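Local coordinates for CELL division control protein 6 (Pyrobaculum aerophilum, PDB 1FNN) that probably helps regulate the initiation of DNA replication as an ATPase of the AAA+ type, and binds ADP and magnesium, at residues G213-I226 with K260-K272. Numbering follows the deposited sequence.
Sequences GSYSEDILQMIADI and KHIAPEDVRKSSK
Val-267 is a knob on helix 264-272 that fits among Ile-219, Met-222, Ile-223 and Ile-226 of helix 217-226; the two helix axes run in the same direction, inclined by 23° and 10.4 Å apart at closest approach. Met-222 meets it tip to tip: with CG anti to the backbone N (chi1 176°) and the chain extended beyond it, CE is carried to 3.5 Å from Val-267 CG1, tighter than usual, and 3.4 Å from Pro-264 O. Ile-226 slides past the same valine, CD1 lying 3.8 Å from Val-267 CG1. Ile-219 divides its branches: CD1 rests 3.6 Å from Ala-263 C, at the start of the facing helix, while CG2 meets Ile-262 CG2 at 4.0 Å. Trimming this isoleucine to an alanine removes both branches and would probably leave a gap between Ile-262 CG2 and the first turn of helix 264-272. Ahead of the helices, a backbone hydrogen bond joins the loops, Ile-262 N donating to Ser-214 O (2.9 Å, N-H...O 153°), the donor tilted from the carbonyl plane. Val-267 also touches Ser-250 of helix 240-256, and Ile-223 touches Leu-202 of helix 195-209, placing the pair in the helical AAA+ lid. The backbone bond thus helps set the loop alignment, while one valine knob packed by apolar side chains joins the helices through shape and dispersion.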
loop_
_atom_site.group_PDB
_atom_site.type_symbol
_atom_site.label_atom_id
_atom_site.label_comp_id
_atom_site.label_asym_id
_atom_site.label_seq_id
_atom_site.Cartn_x
_atom_site.Cartn_y
_atom_site.Cartn_z
ATOM N N GLY A 213 21.505 13.604 -1.692
ATOM C CA GLY A 213 21.300 14.853 -1.017
ATOM C C GLY A 213 20.028 15.609 -1.313
ATOM O O GLY A 213 19.826 16.684 -0.727
ATOM N N SER A 214 19.113 15.098 -2.134
ATOM C CA SER A 214 17.907 15.817 -2.467
ATOM C C SER A 214 16.763 15.545 -1.478
ATOM O O SER A 214 15.656 16.023 -1.709
ATOM C CB SER A 214 17.509 15.506 -3.919
ATOM O OG SER A 214 17.160 14.130 -4.047
ATOM N N TYR A 215 16.948 14.638 -0.538
ATOM C CA TYR A 215 15.873 14.230 0.348
ATOM C C TYR A 215 16.516 14.042 1.699
ATOM O O TYR A 215 17.676 13.630 1.788
ATOM C CB TYR A 215 15.088 12.968 -0.115
ATOM C CG TYR A 215 16.106 11.850 -0.249
ATOM C CD1 TYR A 215 16.384 11.033 0.829
ATOM C CD2 TYR A 215 16.767 11.668 -1.471
ATOM C CE1 TYR A 215 17.313 10.029 0.716
ATOM C CE2 TYR A 215 17.704 10.646 -1.578
ATOM C CZ TYR A 215 17.963 9.849 -0.496
ATOM O OH TYR A 215 18.883 8.837 -0.589
ATOM N N SER A 216 15.798 14.319 2.793
ATOM C CA SER A 216 16.433 14.046 4.094
ATOM C C SER A 216 15.668 12.943 4.786
ATOM O O SER A 216 14.554 12.616 4.393
ATOM C CB SER A 216 16.377 15.308 4.985
ATOM O OG SER A 216 14.979 15.634 5.104
ATOM N N GLU A 217 16.236 12.395 5.835
ATOM C CA GLU A 217 15.550 11.362 6.607
ATOM C C GLU A 217 14.235 11.936 7.179
ATOM O O GLU A 217 13.200 11.278 7.190
ATOM C CB GLU A 217 16.472 11.004 7.760
ATOM C CG GLU A 217 15.877 10.079 8.809
ATOM C CD GLU A 217 16.946 9.613 9.783
ATOM O OE1 GLU A 217 17.157 10.279 10.814
ATOM O OE2 GLU A 217 17.570 8.572 9.504
ATOM N N ASP A 218 14.275 13.206 7.603
ATOM C CA ASP A 218 13.070 13.828 8.170
ATOM C C ASP A 218 11.950 13.878 7.142
ATOM O O ASP A 218 10.796 13.705 7.534
ATOM C CB ASP A 218 13.294 15.263 8.663
ATOM C CG ASP A 218 14.041 15.309 9.984
ATOM O OD1 ASP A 218 14.223 14.252 10.622
ATOM O OD2 ASP A 218 14.454 16.422 10.385
ATOM N N ILE A 219 12.271 14.139 5.869
ATOM C CA ILE A 219 11.200 14.219 4.863
ATOM C C ILE A 219 10.533 12.873 4.646
ATOM O O ILE A 219 9.325 12.753 4.392
ATOM C CB ILE A 219 11.716 14.817 3.552
ATOM C CG1 ILE A 219 11.772 16.350 3.659
ATOM C CG2 ILE A 219 10.893 14.413 2.323
ATOM C CD1 ILE A 219 10.440 17.055 3.451
ATOM N N LEU A 220 11.345 11.807 4.647
ATOM C CA LEU A 220 10.806 10.454 4.432
ATOM C C LEU A 220 9.962 10.092 5.661
ATOM O O LEU A 220 8.910 9.472 5.540
ATOM C CB LEU A 220 12.030 9.524 4.331
ATOM C CG LEU A 220 12.534 9.090 2.956
ATOM C CD1 LEU A 220 12.161 10.025 1.830
ATOM C CD2 LEU A 220 14.026 8.755 2.972
ATOM N N GLN A 221 10.470 10.497 6.842
ATOM C CA GLN A 221 9.715 10.216 8.074
ATOM C C GLN A 221 8.342 10.905 8.095
ATOM O O GLN A 221 7.351 10.271 8.486
ATOM C CB GLN A 221 10.491 10.595 9.326
ATOM C CG GLN A 221 11.642 9.709 9.753
ATOM C CD GLN A 221 12.562 10.405 10.741
ATOM O OE1 GLN A 221 12.557 11.637 10.886
ATOM N NE2 GLN A 221 13.382 9.641 11.450
ATOM N N MET A 222 8.278 12.095 7.533
ATOM C CA MET A 222 7.006 12.850 7.394
ATOM C C MET A 222 5.977 12.125 6.575
ATOM O O MET A 222 4.772 11.963 6.903
ATOM C CB MET A 222 7.382 14.216 6.841
ATOM C CG MET A 222 6.235 15.170 6.520
ATOM S SD MET A 222 6.809 16.693 5.735
ATOM C CE MET A 222 5.264 17.486 5.327
ATOM N N ILE A 223 6.455 11.592 5.406
ATOM C CA ILE A 223 5.564 10.831 4.548
ATOM C C ILE A 223 5.156 9.525 5.222
ATOM O O ILE A 223 4.010 9.127 5.157
ATOM C CB ILE A 223 6.270 10.462 3.188
ATOM C CG1 ILE A 223 6.662 11.744 2.487
ATOM C CG2 ILE A 223 5.322 9.566 2.396
ATOM C CD1 ILE A 223 7.421 11.605 1.153
ATOM N N ALA A 224 6.095 8.865 5.921
ATOM C CA ALA A 224 5.783 7.631 6.635
ATOM C C ALA A 224 4.804 7.851 7.815
ATOM O O ALA A 224 3.919 7.040 8.058
ATOM C CB ALA A 224 7.100 7.109 7.228
ATOM N N ASP A 225 4.875 9.025 8.410
ATOM C CA ASP A 225 3.965 9.432 9.490
ATOM C C ASP A 225 2.582 9.676 8.945
ATOM O O ASP A 225 1.608 9.392 9.644
ATOM C CB ASP A 225 4.458 10.671 10.264
ATOM C CG ASP A 225 5.564 10.229 11.208
ATOM O OD1 ASP A 225 5.599 9.005 11.443
ATOM O OD2 ASP A 225 6.357 11.050 11.687
ATOM N N ILE A 226 2.456 10.091 7.685
ATOM C CA ILE A 226 1.149 10.288 7.084
ATOM C C ILE A 226 0.526 8.952 6.713
ATOM O O ILE A 226 -0.684 8.905 6.484
ATOM C CB ILE A 226 1.273 11.101 5.771
ATOM C CG1 ILE A 226 1.866 12.493 5.967
ATOM C CG2 ILE A 226 -0.055 11.250 5.063
ATOM C CD1 ILE A 226 2.183 13.129 4.609
ATOM N N LYS A 260 16.392 22.012 -5.233
ATOM C CA LYS A 260 17.254 20.852 -5.276
ATOM C C LYS A 260 16.920 19.836 -4.181
ATOM O O LYS A 260 17.687 18.883 -4.015
ATOM C CB LYS A 260 18.721 21.252 -5.049
ATOM C CG LYS A 260 19.371 21.974 -6.214
ATOM C CD LYS A 260 20.795 22.404 -5.854
ATOM C CE LYS A 260 21.341 23.393 -6.877
ATOM N NZ LYS A 260 22.519 24.147 -6.353
ATOM N N HIS A 261 16.135 20.300 -3.195
ATOM C CA HIS A 261 15.802 19.494 -2.017
ATOM C C HIS A 261 14.290 19.400 -1.848
ATOM O O HIS A 261 13.557 20.308 -2.267
ATOM C CB HIS A 261 16.441 20.029 -0.736
ATOM C CG HIS A 261 17.921 20.240 -0.823
ATOM N ND1 HIS A 261 18.853 19.370 -0.307
ATOM C CD2 HIS A 261 18.638 21.255 -1.385
ATOM C CE1 HIS A 261 20.072 19.829 -0.542
ATOM N NE2 HIS A 261 19.967 20.974 -1.197
ATOM N N ILE A 262 13.768 18.251 -1.421
ATOM C CA ILE A 262 12.300 18.203 -1.262
ATOM C C ILE A 262 11.951 19.053 0.005
ATOM O O ILE A 262 12.700 18.874 0.975
ATOM C CB ILE A 262 11.832 16.761 -1.097
ATOM C CG1 ILE A 262 12.167 16.022 -2.446
ATOM C CG2 ILE A 262 10.323 16.669 -0.923
ATOM C CD1 ILE A 262 11.904 14.527 -2.282
ATOM N N ALA A 263 10.970 19.896 -0.081
ATOM C CA ALA A 263 10.654 20.634 1.215
ATOM C C ALA A 263 9.370 20.114 1.806
ATOM O O ALA A 263 8.485 19.569 1.114
ATOM C CB ALA A 263 10.545 22.111 0.808
ATOM N N PRO A 264 9.034 20.490 3.065
ATOM C CA PRO A 264 7.788 20.062 3.688
ATOM C C PRO A 264 6.584 20.470 2.897
ATOM O O PRO A 264 5.637 19.693 2.703
ATOM C CB PRO A 264 7.817 20.755 5.079
ATOM C CG PRO A 264 9.282 20.851 5.358
ATOM C CD PRO A 264 9.983 21.123 4.021
ATOM N N GLU A 265 6.523 21.659 2.263
ATOM C CA GLU A 265 5.336 22.041 1.510
ATOM C C GLU A 265 5.098 21.154 0.278
ATOM O O GLU A 265 3.954 20.952 -0.126
ATOM C CB GLU A 265 5.367 23.502 1.013
ATOM C CG GLU A 265 6.586 23.754 0.135
ATOM C CD GLU A 265 6.946 25.179 -0.218
ATOM O OE1 GLU A 265 7.961 25.633 0.371
ATOM O OE2 GLU A 265 6.285 25.865 -1.038
ATOM N N ASP A 266 6.196 20.633 -0.312
ATOM C CA ASP A 266 5.965 19.701 -1.457
ATOM C C ASP A 266 5.202 18.483 -0.986
ATOM O O ASP A 266 4.254 17.997 -1.620
ATOM C CB ASP A 266 7.379 19.325 -1.992
ATOM C CG ASP A 266 8.162 20.559 -2.464
ATOM O OD1 ASP A 266 7.489 21.323 -3.210
ATOM O OD2 ASP A 266 9.308 20.588 -2.037
ATOM N N VAL A 267 5.570 17.903 0.180
ATOM C CA VAL A 267 4.843 16.765 0.723
ATOM C C VAL A 267 3.373 17.090 1.026
ATOM O O VAL A 267 2.448 16.316 0.707
ATOM C CB VAL A 267 5.558 16.242 1.978
ATOM C CG1 VAL A 267 4.821 15.163 2.766
ATOM C CG2 VAL A 267 6.973 15.722 1.656
ATOM N N ARG A 268 3.114 18.237 1.700
ATOM C CA ARG A 268 1.746 18.604 2.063
ATOM C C ARG A 268 0.848 18.710 0.852
ATOM O O ARG A 268 -0.283 18.214 0.770
ATOM C CB ARG A 268 1.756 19.983 2.837
ATOM C CG ARG A 268 2.467 19.855 4.192
ATOM C CD ARG A 268 2.392 21.156 5.079
ATOM N NE ARG A 268 3.406 21.002 6.149
ATOM C CZ ARG A 268 4.445 21.804 6.244
ATOM N NH1 ARG A 268 4.609 22.796 5.358
ATOM N NH2 ARG A 268 5.325 21.626 7.217
ATOM N N LYS A 269 1.344 19.395 -0.193
ATOM C CA LYS A 269 0.577 19.540 -1.429
ATOM C C LYS A 269 0.411 18.164 -2.093
ATOM O O LYS A 269 -0.704 17.898 -2.530
ATOM C CB LYS A 269 1.217 20.523 -2.415
ATOM C CG LYS A 269 1.908 21.670 -1.692
ATOM C CD LYS A 269 1.542 23.047 -2.256
ATOM C CE LYS A 269 1.325 24.045 -1.130
ATOM N NZ LYS A 269 1.710 25.439 -1.456
ATOM N N SER A 270 1.462 17.341 -2.101
ATOM C CA SER A 270 1.310 16.010 -2.758
ATOM C C SER A 270 0.323 15.136 -2.005
ATOM O O SER A 270 -0.608 14.542 -2.566
ATOM C CB SER A 270 2.711 15.366 -2.870
ATOM O OG SER A 270 3.513 16.197 -3.774
ATOM N N SER A 271 0.447 15.119 -0.656
ATOM C CA SER A 271 -0.491 14.415 0.181
ATOM C C SER A 271 -1.910 14.834 -0.091
ATOM O O SER A 271 -2.834 14.000 -0.225
ATOM C CB SER A 271 -0.158 14.597 1.689
ATOM O OG SER A 271 -1.253 13.978 2.389
ATOM N N LYS A 272 -2.159 16.138 -0.277
ATOM C CA LYS A 272 -3.550 16.567 -0.517
ATOM C C LYS A 272 -4.100 16.145 -1.848
ATOM O O LYS A 272 -5.313 15.965 -2.017
ATOM C CB LYS A 272 -3.668 18.078 -0.271
ATOM C CG LYS A 272 -4.958 18.443 0.452
ATOM C CD LYS A 272 -5.121 19.954 0.522
ATOM C CE LYS A 272 -6.570 20.330 0.809
ATOM N NZ LYS A 272 -6.704 21.817 0.924
#